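Local coordinates for protein MccF (PDB 4IIY) that probably acts as a serine peptidase-like hydrolase of the S66 family and serves as the self-immunity protein against microcin C7, at residues G80-K85 against A98-E103; Y200-K205 against Y225-A230. The protein carries 1 engineered substitution. All blocks are in the same frame, centred on the assembly; numbering follows the deposited sequence. Where two conformers were deposited one is given.

Overall arrangement
Two contacts on opposite sides of the chain's centre, with nearest atoms about 20 Å apart, illustrate how one polar side chain can take a leading part in fixing a loop. Interaction 1 is partly buried and ties a turn after strand 76-79 to helix 94-105, the next helix in the chain. Interaction 2 lies at the surface and pairs two largely loop segments through a very short antiparallel sheet, which the first enters and the second leaves. They share no helix or strand. Their chemistry also differs: in interaction 1 a carboxylate receives a backbone N-H, and a lysine makes a long salt bridge nearby, whereas in interaction 2 a neutral amide donates to a backbone carbonyl and two lysines run alongside each other.

Interaction 1 of 2, residues G80-K85 against A98-E103; sequences GKLTGK and AQEFNE
Lys81 and Glu100 bring turn and helix closest, with CA atoms 5.6 Å apart, where the type I beta turn Gly80-Thr83 passes the side of helix 94-105. Glu100 reaches into this turn: with CG anti to its N (chi1 -177°) and the chain extended beyond, its carboxylate lies beside the turn backbone. Leu82 N donates to Glu100 OE2 at 2.9 Å, approaching from above the carboxylate plane. A water donates to Glu100 OE2 (2.8 Å) and to Thr83 OG1, while the other oxygen, OE1, accepts from Ser50 N; both carboxylate oxygens of this buried side chain are thus engaged. Leu82 CB packs 3.4 Å from Glu100 OE2.

Lys81 runs antiparallel to the Glu100 chain, Lys81 CG lying 3.9 Å from Glu100 CB, and lies athwart Glu103. Lys81 NZ makes a salt bridge to Glu103 OE2 (3.3 Å), weak as a hydrogen bond, and a weak bond to Gln99 OE1. A second water joins Lys81 N to Glu100 O. Gly80 O accepts from Thr83 N and OG1, the latter also hydrogen-bonded to Ser79 OG. The result is a beta turn pinned by a helix carboxylate, following strand 76-79, an edge strand, within this chain, of the mixed six-stranded sheet of the N-terminal LD-carboxypeptidase domain.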
loop_
_atom_site.group_PDB
_atom_site.type_symbol
_atom_site.label_atom_id
_atom_site.label_comp_id
_atom_site.label_asym_id
_atom_site.label_seq_id
_atom_site.Cartn_x
_atom_site.Cartn_y
_atom_site.Cartn_z
ATOM N N GLY B 80 9.665 4.933 26.802
ATOM C CA GLY B 80 10.710 4.688 25.824
ATOM C C GLY B 80 11.542 5.936 25.582
ATOM O O GLY B 80 11.077 7.056 25.786
ATOM N N LYS B 81 12.777 5.749 25.132
ATOM C CA LYS B 81 13.721 6.863 25.016
ATOM C C LYS B 81 13.351 7.935 23.976
ATOM O O LYS B 81 13.935 9.019 23.984
ATOM C CB LYS B 81 15.136 6.342 24.755
ATOM C CG LYS B 81 15.302 5.730 23.373
ATOM C CD LYS B 81 16.590 4.932 23.246
ATOM C CE LYS B 81 17.791 5.821 23.002
ATOM N NZ LYS B 81 18.852 5.074 22.263
ATOM N N LEU B 82 12.388 7.666 23.091
ATOM C CA LEU B 82 11.967 8.682 22.112
ATOM C C LEU B 82 10.735 9.474 22.562
ATOM O O LEU B 82 10.227 10.328 21.831
ATOM C CB LEU B 82 11.727 8.059 20.731
ATOM C CG LEU B 82 12.967 7.427 20.102
ATOM C CD1 LEU B 82 12.631 6.815 18.747
ATOM C CD2 LEU B 82 14.100 8.435 19.956
ATOM N N THR B 83 10.254 9.194 23.765
ATOM C CA THR B 83 9.132 9.954 24.300
ATOM C C THR B 83 9.489 11.436 24.353
ATOM O O THR B 83 10.563 11.815 24.825
ATOM C CB THR B 83 8.743 9.442 25.686
ATOM O OG1 THR B 83 8.380 8.059 25.575
ATOM C CG2 THR B 83 7.570 10.222 26.260
ATOM N N GLY B 84 8.600 12.279 23.841
ATOM C CA GLY B 84 8.833 13.712 23.868
ATOM C C GLY B 84 9.712 14.250 22.749
ATOM O O GLY B 84 10.029 15.442 22.727
ATOM N N LYS B 85 10.113 13.384 21.818
ATOM C CA LYS B 85 10.987 13.784 20.714
ATOM C C LYS B 85 10.221 13.836 19.398
ATOM O O LYS B 85 9.210 13.142 19.235
ATOM C CB LYS B 85 12.145 12.798 20.569
ATOM C CG LYS B 85 12.871 12.475 21.860
ATOM C CD LYS B 85 13.678 13.648 22.362
ATOM C CE LYS B 85 14.551 13.232 23.536
ATOM N NZ LYS B 85 15.456 14.330 23.967
ATOM N N ALA B 98 14.446 1.590 16.318
ATOM C CA ALA B 98 14.759 0.199 16.632
ATOM C C ALA B 98 15.422 0.088 18.004
ATOM O O ALA B 98 15.101 -0.800 18.785
ATOM C CB ALA B 98 15.639 -0.413 15.556
ATOM N N GLN B 99 16.331 1.016 18.291
ATOM C CA GLN B 99 17.001 1.042 19.592
ATOM C C GLN B 99 16.001 1.243 20.728
ATOM O O GLN B 99 16.104 0.606 21.779
ATOM C CB GLN B 99 18.026 2.180 19.637
ATOM C CG GLN B 99 19.210 2.047 18.687
ATOM C CD GLN B 99 19.939 3.372 18.452
ATOM O OE1 GLN B 99 19.775 4.339 19.204
ATOM N NE2 GLN B 99 20.747 3.418 17.398
ATOM N N GLU B 100 15.049 2.153 20.537
ATOM C CA GLU B 100 14.061 2.422 21.576
ATOM C C GLU B 100 13.335 1.130 21.954
ATOM O O GLU B 100 13.136 0.825 23.129
ATOM C CB GLU B 100 13.037 3.456 21.109
ATOM C CG GLU B 100 12.037 3.788 22.225
ATOM C CD GLU B 100 10.874 4.673 21.815
ATOM O OE1 GLU B 100 10.306 4.475 20.716
ATOM O OE2 GLU B 100 10.513 5.554 22.625
ATOM N N PHE B 101 12.930 0.376 20.937
ATOM C CA PHE B 101 12.211 -0.871 21.157
ATOM C C PHE B 101 13.114 -1.915 21.823
ATOM O O PHE B 101 12.731 -2.558 22.802
ATOM C CB PHE B 101 11.658 -1.408 19.827
ATOM C CG PHE B 101 10.800 -2.634 19.975
ATOM C CD1 PHE B 101 11.364 -3.902 20.011
ATOM C CD2 PHE B 101 9.417 -2.519 20.074
ATOM C CE1 PHE B 101 10.562 -5.038 20.152
ATOM C CE2 PHE B 101 8.611 -3.643 20.212
ATOM C CZ PHE B 101 9.186 -4.901 20.246
ATOM N N ASN B 102 14.322 -2.079 21.288
ATOM C CA ASN B 102 15.239 -3.076 21.828
ATOM C C ASN B 102 15.533 -2.828 23.307
ATOM O O ASN B 102 15.632 -3.770 24.097
ATOM C CB ASN B 102 16.545 -3.122 21.026
ATOM C CG ASN B 102 16.373 -3.745 19.646
ATOM O OD1 ASN B 102 15.460 -4.524 19.412
ATOM N ND2 ASN B 102 17.265 -3.398 18.729
ATOM N N GLU B 103 15.657 -1.560 23.681
ATOM C CA GLU B 103 15.964 -1.212 25.067
ATOM C C GLU B 103 14.868 -1.658 26.031
ATOM O O GLU B 103 15.143 -2.009 27.177
ATOM C CB GLU B 103 16.242 0.283 25.197
ATOM C CG GLU B 103 17.596 0.675 24.638
ATOM C CD GLU B 103 17.872 2.159 24.762
ATOM O OE1 GLU B 103 16.984 2.889 25.246
ATOM O OE2 GLU B 103 18.974 2.596 24.372
HETATM O O HOH W 1 13.614 2.950 25.119
HETATM O O HOH W 2 7.998 6.643 22.969
#

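Interaction 2 of 2, residues Y200-K205 against Y225-A230; sequences YTLPEK and YKNNCA
Asn227 ND2 is held by two acceptors, Pro203 O across the contact and Asp335 OD2 from a neighbouring loop. The bond from Asn227 ND2 to Pro203 O is 2.9 Å long and nearly straight (168° at the hydrogen); the donor sits in the carbonyl plane, on a lone pair, and the acceptor lies almost in the plane of the amide. The other end of the amide has two partners as well. Asn227 OD1 accepts from Cys229 N at 3.2 Å, which closes an Asx turn, and also from Lys302 NZ. Four partners therefore fix the rotation of this one side chain, and the nearby lysine and aspartate probably polarise it from its two ends.

Asn227 reaches the opposing loop because its CG stands roughly anti to the backbone N (chi1 -154°). Leu202 comes at the amide from the opposite direction, Leu202 CD1 lying 3.3 Å from Asn227 ND2, while the Pro203 ring crosses obliquely.

Further along, Lys205 and Lys226 form an antiparallel non-hydrogen-bonded pair, with CA atoms 4.9 Å apart. Lys205 CA makes a CA-H...O contact with Tyr225 O at 3.2 Å. The two lysine chains bend alike at chi2 and chi4 and run alongside in the same direction. Their CE atoms are packed tighter than usual, yet Lys205 NZ and Lys226 NZ stay 5.2 Å apart, where their like charges would be expected to disfavour any closer approach.

Pro203 also packs on Asp335 and Pro341; the Tyr225 and Trp206 rings meet, and their backbones are hydrogen-bonded. The two segments meet at the small sheet of strands 205-206 and 225-226; one loop leads into it from strand 198-199, the other leaves it for strand 230-232, and these are, within this chain, the two outermost strands of the large mixed sheet.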
loop_
_atom_site.group_PDB
_atom_site.type_symbol
_atom_site.label_atom_id
_atom_site.label_comp_id
_atom_site.label_asym_id
_atom_site.label_seq_id
_atom_site.Cartn_x
_atom_site.Cartn_y
_atom_site.Cartn_z
ATOM N N TYR B 200 -15.299 -14.357 23.470
ATOM C CA TYR B 200 -15.362 -12.902 23.534
ATOM C C TYR B 200 -16.749 -12.377 23.885
ATOM O O TYR B 200 -17.765 -12.899 23.417
ATOM C CB TYR B 200 -14.910 -12.285 22.210
ATOM C CG TYR B 200 -13.412 -12.237 22.061
ATOM C CD1 TYR B 200 -12.674 -11.189 22.610
ATOM C CD2 TYR B 200 -12.731 -13.233 21.377
ATOM C CE1 TYR B 200 -11.305 -11.138 22.489
ATOM C CE2 TYR B 200 -11.354 -13.189 21.251
ATOM C CZ TYR B 200 -10.653 -12.142 21.807
ATOM O OH TYR B 200 -9.283 -12.113 21.683
ATOM N N THR B 201 -16.767 -11.323 24.697
ATOM C CA THR B 201 -17.953 -10.511 24.886
ATOM C C THR B 201 -18.148 -9.636 23.654
ATOM O O THR B 201 -17.205 -9.397 22.889
ATOM C CB THR B 201 -17.795 -9.603 26.112
ATOM O OG1 THR B 201 -16.595 -8.828 25.977
ATOM C CG2 THR B 201 -17.699 -10.436 27.373
ATOM N N LEU B 202 -19.376 -9.178 23.458
ATOM C CA LEU B 202 -19.720 -8.308 22.346
ATOM C C LEU B 202 -20.025 -6.929 22.906
ATOM O O LEU B 202 -20.983 -6.774 23.661
ATOM C CB LEU B 202 -20.966 -8.846 21.640
ATOM C CG LEU B 202 -21.450 -8.041 20.432
ATOM C CD1 LEU B 202 -20.480 -8.187 19.270
ATOM C CD2 LEU B 202 -22.858 -8.480 20.020
ATOM N N PRO B 203 -19.206 -5.918 22.566
ATOM C CA PRO B 203 -19.540 -4.575 23.063
ATOM C C PRO B 203 -20.961 -4.171 22.679
ATOM O O PRO B 203 -21.397 -4.385 21.551
ATOM C CB PRO B 203 -18.512 -3.681 22.365
ATOM C CG PRO B 203 -17.340 -4.590 22.157
ATOM C CD PRO B 203 -17.938 -5.925 21.821
ATOM N N GLU B 204 -21.680 -3.581 23.629
ATOM C CA GLU B 204 -23.069 -3.208 23.388
ATOM C C GLU B 204 -23.172 -2.046 22.415
ATOM O O GLU B 204 -24.089 -1.997 21.594
ATOM C CB GLU B 204 -23.770 -2.866 24.702
ATOM C CG GLU B 204 -23.983 -4.080 25.595
ATOM C CD GLU B 204 -24.765 -3.767 26.856
ATOM O OE1 GLU B 204 -24.641 -2.639 27.381
ATOM O OE2 GLU B 204 -25.507 -4.657 27.324
ATOM N N LYS B 205 -22.217 -1.125 22.494
ATOM C CA LYS B 205 -22.209 0.062 21.646
ATOM C C LYS B 205 -20.784 0.335 21.198
ATOM O O LYS B 205 -19.827 -0.065 21.873
ATOM C CB LYS B 205 -22.723 1.278 22.418
ATOM C CG LYS B 205 -24.147 1.165 22.938
ATOM C CD LYS B 205 -25.143 1.307 21.814
ATOM C CE LYS B 205 -26.567 1.296 22.346
ATOM N NZ LYS B 205 -26.820 2.419 23.285
ATOM N N TYR B 225 -23.306 3.642 18.396
ATOM C CA TYR B 225 -24.017 2.751 17.500
ATOM C C TYR B 225 -24.281 1.409 18.155
ATOM O O TYR B 225 -23.427 0.875 18.857
ATOM C CB TYR B 225 -23.158 2.505 16.266
ATOM C CG TYR B 225 -22.874 3.720 15.419
ATOM C CD1 TYR B 225 -23.903 4.524 14.948
ATOM C CD2 TYR B 225 -21.573 4.047 15.063
ATOM C CE1 TYR B 225 -23.641 5.627 14.153
ATOM C CE2 TYR B 225 -21.299 5.143 14.276
ATOM C CZ TYR B 225 -22.339 5.930 13.821
ATOM O OH TYR B 225 -22.084 7.026 13.026
ATOM N N LYS B 226 -25.452 0.838 17.898
ATOM C CA LYS B 226 -25.678 -0.552 18.263
ATOM C C LYS B 226 -24.705 -1.441 17.487
ATOM O O LYS B 226 -24.331 -1.136 16.354
ATOM C CB LYS B 226 -27.121 -0.965 17.966
ATOM C CG LYS B 226 -28.153 -0.244 18.824
ATOM C CD LYS B 226 -28.258 -0.866 20.210
ATOM C CE LYS B 226 -29.205 -0.076 21.106
ATOM N NZ LYS B 226 -30.530 0.163 20.469
ATOM N N ASN B 227 -24.317 -2.554 18.091
ATOM C CA ASN B 227 -23.371 -3.442 17.428
ATOM C C ASN B 227 -24.008 -4.193 16.275
ATOM O O ASN B 227 -24.898 -5.015 16.475
ATOM C CB ASN B 227 -22.729 -4.403 18.415
ATOM C CG ASN B 227 -21.373 -4.861 17.947
ATOM O OD1 ASN B 227 -21.172 -5.123 16.759
ATOM N ND2 ASN B 227 -20.420 -4.901 18.863
ATOM N N ASN B 228 -23.533 -3.905 15.070
ATOM C CA ASN B 228 -24.092 -4.474 13.852
ATOM C C ASN B 228 -23.199 -5.537 13.218
ATOM O O ASN B 228 -23.284 -5.795 12.015
ATOM C CB ASN B 228 -24.409 -3.368 12.844
ATOM C CG ASN B 228 -23.184 -2.572 12.442
ATOM O OD1 ASN B 228 -22.150 -2.617 13.111
ATOM N ND2 ASN B 228 -23.295 -1.831 11.343
ATOM N N CYS B 229 -22.333 -6.147 14.014
ATOM C CA CYS B 229 -21.511 -7.276 13.584
ATOM C C CYS B 229 -22.408 -8.348 12.951
ATOM O O CYS B 229 -23.508 -8.606 13.467
ATOM C CB CYS B 229 -20.787 -7.835 14.815
ATOM S SG CYS B 229 -19.516 -9.079 14.536
ATOM N N ALA B 230 -21.952 -8.988 11.881
ATOM C CA ALA B 230 -22.740 -10.010 11.194
ATOM C C ALA B 230 -21.893 -11.246 10.958
ATOM O O ALA B 230 -20.698 -11.142 10.657
ATOM C CB ALA B 230 -23.275 -9.476 9.869
HETATM O O HOH W 3 -25.706 -3.541 20.455
#